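Local coordinates for protein aminopeptidase (Aneurinibacillus sp. AM-1, PDB 5IB9) that probably acts as a zinc-dependent aminopeptidase, releasing residues from the N-termini of peptides, and is held here in complex with an inhibitor, at residues Arg42-Glu45 with Gln46-Ser50; Ala178-Arg182 with Ala183-Ile187. One frame throughout, in Å; residues are numbered along the deposited sequence.

Interaction 1. Residues Arg42-Glu45 with Gln46-Ser50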
loop_
_atom_site.group_PDB
_atom_site.type_symbol
_atom_site.label_atom_id
_atom_site.label_comp_id
_atom_site.label_asym_id
_atom_site.label_seq_id
_atom_site.Cartn_x
_atom_site.Cartn_y
_atom_site.Cartn_z
ATOM N N ARG A 42 -1.543 -18.441 13.432
ATOM C CA ARG A 42 -0.793 -18.991 14.515
ATOM C C ARG A 42 -0.415 -20.415 14.282
ATOM O O ARG A 42 0.680 -20.898 14.666
ATOM C CB ARG A 42 -1.623 -18.865 15.796
ATOM C CG ARG A 42 -1.688 -17.438 16.303
ATOM C CD ARG A 42 -0.558 -17.297 17.294
ATOM N NE ARG A 42 0.503 -16.649 16.560
ATOM C CZ ARG A 42 0.534 -15.346 16.324
ATOM N NH1 ARG A 42 -0.477 -14.610 16.756
ATOM N NH2 ARG A 42 1.593 -14.804 15.669
ATOM N N TYR A 43 -1.343 -21.220 13.735
ATOM C CA TYR A 43 -1.102 -22.619 13.486
ATOM C C TYR A 43 0.036 -22.800 12.506
ATOM O O TYR A 43 0.950 -23.662 12.689
ATOM C CB TYR A 43 -2.407 -23.255 12.996
ATOM C CG TYR A 43 -2.241 -24.733 12.653
ATOM C CD1 TYR A 43 -2.368 -25.747 13.612
ATOM C CD2 TYR A 43 -1.931 -25.131 11.306
ATOM C CE1 TYR A 43 -2.224 -27.137 13.271
ATOM C CE2 TYR A 43 -1.764 -26.475 10.953
ATOM C CZ TYR A 43 -2.007 -27.468 11.935
ATOM O OH TYR A 43 -1.893 -28.797 11.578
ATOM N N ILE A 44 -0.089 -22.050 11.368
ATOM C CA ILE A 44 0.944 -22.066 10.291
ATOM C C ILE A 44 2.322 -21.701 10.848
ATOM O O ILE A 44 3.297 -22.466 10.633
ATOM C CB ILE A 44 0.490 -21.245 9.103
ATOM C CG1 ILE A 44 -0.739 -21.987 8.522
ATOM C CG2 ILE A 44 1.642 -21.177 8.037
ATOM C CD1 ILE A 44 -1.566 -21.072 7.607
ATOM N N GLU A 45 2.335 -20.627 11.620
ATOM C CA GLU A 45 3.622 -20.219 12.227
ATOM C C GLU A 45 4.189 -21.346 13.088
ATOM O O GLU A 45 5.420 -21.668 12.974
ATOM C CB GLU A 45 3.261 -18.965 13.090
ATOM C CG GLU A 45 4.486 -18.693 14.014
ATOM C CD GLU A 45 4.178 -17.544 14.985
ATOM O OE1 GLU A 45 3.083 -17.034 15.037
ATOM O OE2 GLU A 45 5.147 -17.284 15.702
ATOM N N GLN A 46 3.366 -21.979 13.918
ATOM C CA GLN A 46 3.823 -23.093 14.770
ATOM C C GLN A 46 4.367 -24.231 13.983
ATOM O O GLN A 46 5.388 -24.812 14.360
ATOM C CB GLN A 46 2.708 -23.552 15.703
ATOM C CG GLN A 46 3.132 -24.774 16.577
ATOM C CD GLN A 46 4.349 -24.488 17.428
ATOM O OE1 GLN A 46 4.611 -23.328 17.869
ATOM N NE2 GLN A 46 5.077 -25.552 17.729
ATOM N N GLN A 47 3.699 -24.558 12.874
ATOM C CA GLN A 47 4.212 -25.698 12.107
ATOM C C GLN A 47 5.564 -25.392 11.512
ATOM O O GLN A 47 6.525 -26.190 11.601
ATOM C CB GLN A 47 3.291 -26.149 10.979
ATOM C CG GLN A 47 1.894 -26.521 11.453
ATOM C CD GLN A 47 1.767 -27.199 12.822
ATOM O OE1 GLN A 47 1.138 -26.587 13.755
ATOM N NE2 GLN A 47 2.350 -28.379 12.974
ATOM N N PHE A 48 5.725 -24.180 10.947
ATOM C CA PHE A 48 7.010 -23.897 10.410
ATOM C C PHE A 48 8.085 -23.907 11.494
ATOM O O PHE A 48 9.183 -24.362 11.260
ATOM C CB PHE A 48 7.049 -22.484 9.784
ATOM C CG PHE A 48 6.398 -22.349 8.387
ATOM C CD1 PHE A 48 6.757 -23.117 7.302
ATOM C CD2 PHE A 48 5.393 -21.362 8.214
ATOM C CE1 PHE A 48 6.233 -22.899 6.011
ATOM C CE2 PHE A 48 4.908 -21.125 6.908
ATOM C CZ PHE A 48 5.313 -21.904 5.852
ATOM N N LYS A 49 7.742 -23.358 12.657
ATOM C CA LYS A 49 8.748 -23.331 13.734
ATOM C C LYS A 49 9.078 -24.758 14.090
ATOM O O LYS A 49 10.289 -25.025 14.438
ATOM C CB LYS A 49 8.224 -22.590 14.952
ATOM C CG LYS A 49 8.305 -21.126 14.857
ATOM C CD LYS A 49 7.664 -20.604 16.221
ATOM C CE LYS A 49 7.458 -19.142 16.309
ATOM N NZ LYS A 49 6.661 -18.917 17.663
ATOM N N SER A 50 8.115 -25.658 14.089
ATOM C CA SER A 50 8.387 -27.065 14.479
ATOM C C SER A 50 9.364 -27.780 13.556
ATOM O O SER A 50 9.961 -28.820 13.931
ATOM C CB SER A 50 7.157 -27.857 14.625
ATOM O OG SER A 50 6.640 -28.296 13.350
#

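Interaction 2. Residues Ala178-Arg182 with Ala183-Ile187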
loop_
_atom_site.group_PDB
_atom_site.type_symbol
_atom_site.label_atom_id
_atom_site.label_comp_id
_atom_site.label_asym_id
_atom_site.label_seq_id
_atom_site.Cartn_x
_atom_site.Cartn_y
_atom_site.Cartn_z
ATOM N N ALA A 178 -34.105 -4.376 -20.203
ATOM C CA ALA A 178 -33.378 -3.640 -21.217
ATOM C C ALA A 178 -34.237 -3.608 -22.490
ATOM O O ALA A 178 -34.204 -2.608 -23.171
ATOM C CB ALA A 178 -32.021 -4.247 -21.509
ATOM N N ALA A 179 -34.957 -4.710 -22.797
ATOM C CA ALA A 179 -35.752 -4.777 -24.033
ATOM C C ALA A 179 -36.854 -3.694 -23.943
ATOM O O ALA A 179 -37.030 -2.885 -24.899
ATOM C CB ALA A 179 -36.395 -6.219 -24.258
ATOM N N ASN A 180 -37.569 -3.699 -22.827
ATOM C CA ASN A 180 -38.659 -2.731 -22.595
ATOM C C ASN A 180 -38.171 -1.299 -22.631
ATOM O O ASN A 180 -38.805 -0.413 -23.223
ATOM C CB ASN A 180 -39.415 -3.045 -21.324
ATOM C CG ASN A 180 -40.096 -4.409 -21.399
ATOM O OD1 ASN A 180 -39.903 -5.134 -22.373
ATOM N ND2 ASN A 180 -40.880 -4.758 -20.388
ATOM N N LEU A 181 -37.012 -1.048 -22.041
ATOM C CA LEU A 181 -36.459 0.327 -22.136
ATOM C C LEU A 181 -36.126 0.707 -23.576
ATOM O O LEU A 181 -36.393 1.818 -24.038
ATOM C CB LEU A 181 -35.230 0.542 -21.198
ATOM C CG LEU A 181 -35.726 0.352 -19.748
ATOM C CD1 LEU A 181 -34.522 0.074 -18.773
ATOM C CD2 LEU A 181 -36.486 1.582 -19.204
ATOM N N ARG A 182 -35.479 -0.202 -24.317
ATOM C CA ARG A 182 -35.146 0.085 -25.670
ATOM C C ARG A 182 -36.443 0.357 -26.476
ATOM O O ARG A 182 -36.404 1.117 -27.434
ATOM C CB ARG A 182 -34.359 -1.070 -26.294
ATOM C CG ARG A 182 -32.936 -1.276 -25.684
ATOM C CD ARG A 182 -32.165 -2.297 -26.580
ATOM N NE ARG A 182 -31.298 -3.269 -25.883
ATOM C CZ ARG A 182 -31.658 -4.512 -25.513
ATOM N NH1 ARG A 182 -32.885 -4.963 -25.717
ATOM N NH2 ARG A 182 -30.777 -5.320 -24.902
ATOM N N ALA A 183 -37.527 -0.278 -26.066
ATOM C CA ALA A 183 -38.800 -0.232 -26.834
ATOM C C ALA A 183 -39.573 1.063 -26.493
ATOM O O ALA A 183 -40.661 1.293 -27.046
ATOM C CB ALA A 183 -39.673 -1.435 -26.536
ATOM N N GLY A 184 -39.029 1.875 -25.584
ATOM C CA GLY A 184 -39.604 3.206 -25.316
ATOM C C GLY A 184 -40.398 3.243 -24.028
ATOM O O GLY A 184 -40.979 4.291 -23.722
ATOM N N GLU A 185 -40.418 2.168 -23.208
ATOM C CA GLU A 185 -41.135 2.222 -21.929
ATOM C C GLU A 185 -40.429 3.105 -20.905
ATOM O O GLU A 185 -39.169 3.167 -20.844
ATOM C CB GLU A 185 -41.392 0.810 -21.339
ATOM C CG GLU A 185 -42.403 0.782 -20.200
ATOM C CD GLU A 185 -42.692 -0.658 -19.661
ATOM O OE1 GLU A 185 -42.302 -1.647 -20.336
ATOM O OE2 GLU A 185 -43.301 -0.751 -18.561
ATOM N N LYS A 186 -41.201 3.866 -20.142
ATOM C CA LYS A 186 -40.635 4.611 -19.002
ATOM C C LYS A 186 -40.840 3.722 -17.754
ATOM O O LYS A 186 -41.974 3.336 -17.344
ATOM C CB LYS A 186 -41.369 5.984 -18.905
ATOM C CG LYS A 186 -40.907 6.882 -17.779
ATOM C CD LYS A 186 -41.619 8.226 -17.894
ATOM C CE LYS A 186 -40.796 9.300 -17.220
ATOM N NZ LYS A 186 -41.352 10.695 -17.440
ATOM N N ILE A 187 -39.715 3.345 -17.135
ATOM C CA ILE A 187 -39.790 2.379 -16.023
ATOM C C ILE A 187 -39.277 3.016 -14.738
ATOM O O ILE A 187 -38.351 3.771 -14.788
ATOM C CB ILE A 187 -38.994 1.079 -16.331
ATOM C CG1 ILE A 187 -39.745 0.287 -17.405
ATOM C CG2 ILE A 187 -38.920 0.220 -15.053
ATOM C CD1 ILE A 187 -39.043 -0.943 -17.923
HETATM O O HOH W 1 -37.339 3.890 -22.617
#

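Interaction 1. Residues Arg42-Glu45 with Gln46-Ser50
The Y43 ring takes the bent side chain of Q47 over one face: Q47 CG stands 4.1 Å from the centroid of the Y43 ring, 25° off its normal, a CH-pi contact one helical turn along. Beyond CG the Q47 chain folds back, leaving its amide plane tilted only 25° from the ring; Y43 also stacks with F24. The second flat group, the guanidinium of R42, meets the E45 carboxylate at its edge and in plane. It grips side-on, NE and NH2 both donating to a single oxygen, with R42 NH2 2.8 Å from E45 OE1 on the syn lone pair. E45 swings its CG anti to the backbone N (chi1 167°) and runs out extended alongside K49, so that its other oxygen, E45 OE2, lies 3.0 Å from K49 NZ. The hydrogen bond in this salt bridge is weak, but the bridge completes a network in which one carboxylate separates two cations and probably offsets their repulsion. On the buried side I44 and F48 run side by side, I44 CG2 touching F48 CE2 at 3.5 Å. These two pack against V206, T268 and F266 of the strands and L249 of helix 238-256. The arrangement is an amphipathic alpha-helix: i to i+4 backbone bonds, a salt-bridge network on its polar flank, and an apolar ridge laid on the core of the M28 peptidase fold.

Interaction 2. Residues Ala178-Arg182 with Ala183-Ile187
L181 and I187 make the tight side of this contact, their chains crossing at about a right angle with L181 CD2 3.8 Å from I187 CD1. With CG anti to its carbonyl carbon (chi1 -63°), L181 sends CD2 across to I187 and to within 3.5 Å of E185 O as well. L97 and Y99 of strand 91-99 also touch L181. The backbone is just as closely knit: E185 N reaches back to N180 O at 3.0 Å, while G184 N donates to L181 O at 3.1 Å from well above the carbonyl plane. A water donates to both L181 O and E185 O, giving the L181 carbonyl a second partner and tying the outgoing chain to the last turn. The outer side is looser. There E185 extends beside N180, their carboxylate and amide planes 25° apart, with E185 OE1 resting 3.4 Å from N180 CB. A183, G184 and E185 are exposed, and G184 has a positive phi of 104°, a conformation that glycine takes up easily. The paired bonds round that glycine form a Schellman motif, which ends helix 171-182 and leads the chain toward strand 187-210.

Both contacts are local and lie on opposite sides of the chain's centre, their own centres about 59 Å apart. Interaction 1 sits within the last turns of helix 35-50, partly buried against the peptidase core; interaction 2 is a surface turn where helix 171-182 gives way to a strand. They have one element in common as a neighbour: strand 187-210 lies under the apolar side of interaction 1 at its far end and takes up the outgoing chain of interaction 2. Regular helical bonds leave interaction 1 to be distinguished by its charged and aromatic side chains, whereas interaction 2 rests on backbone bonds round a glycine, a bridging water and one apolar pair.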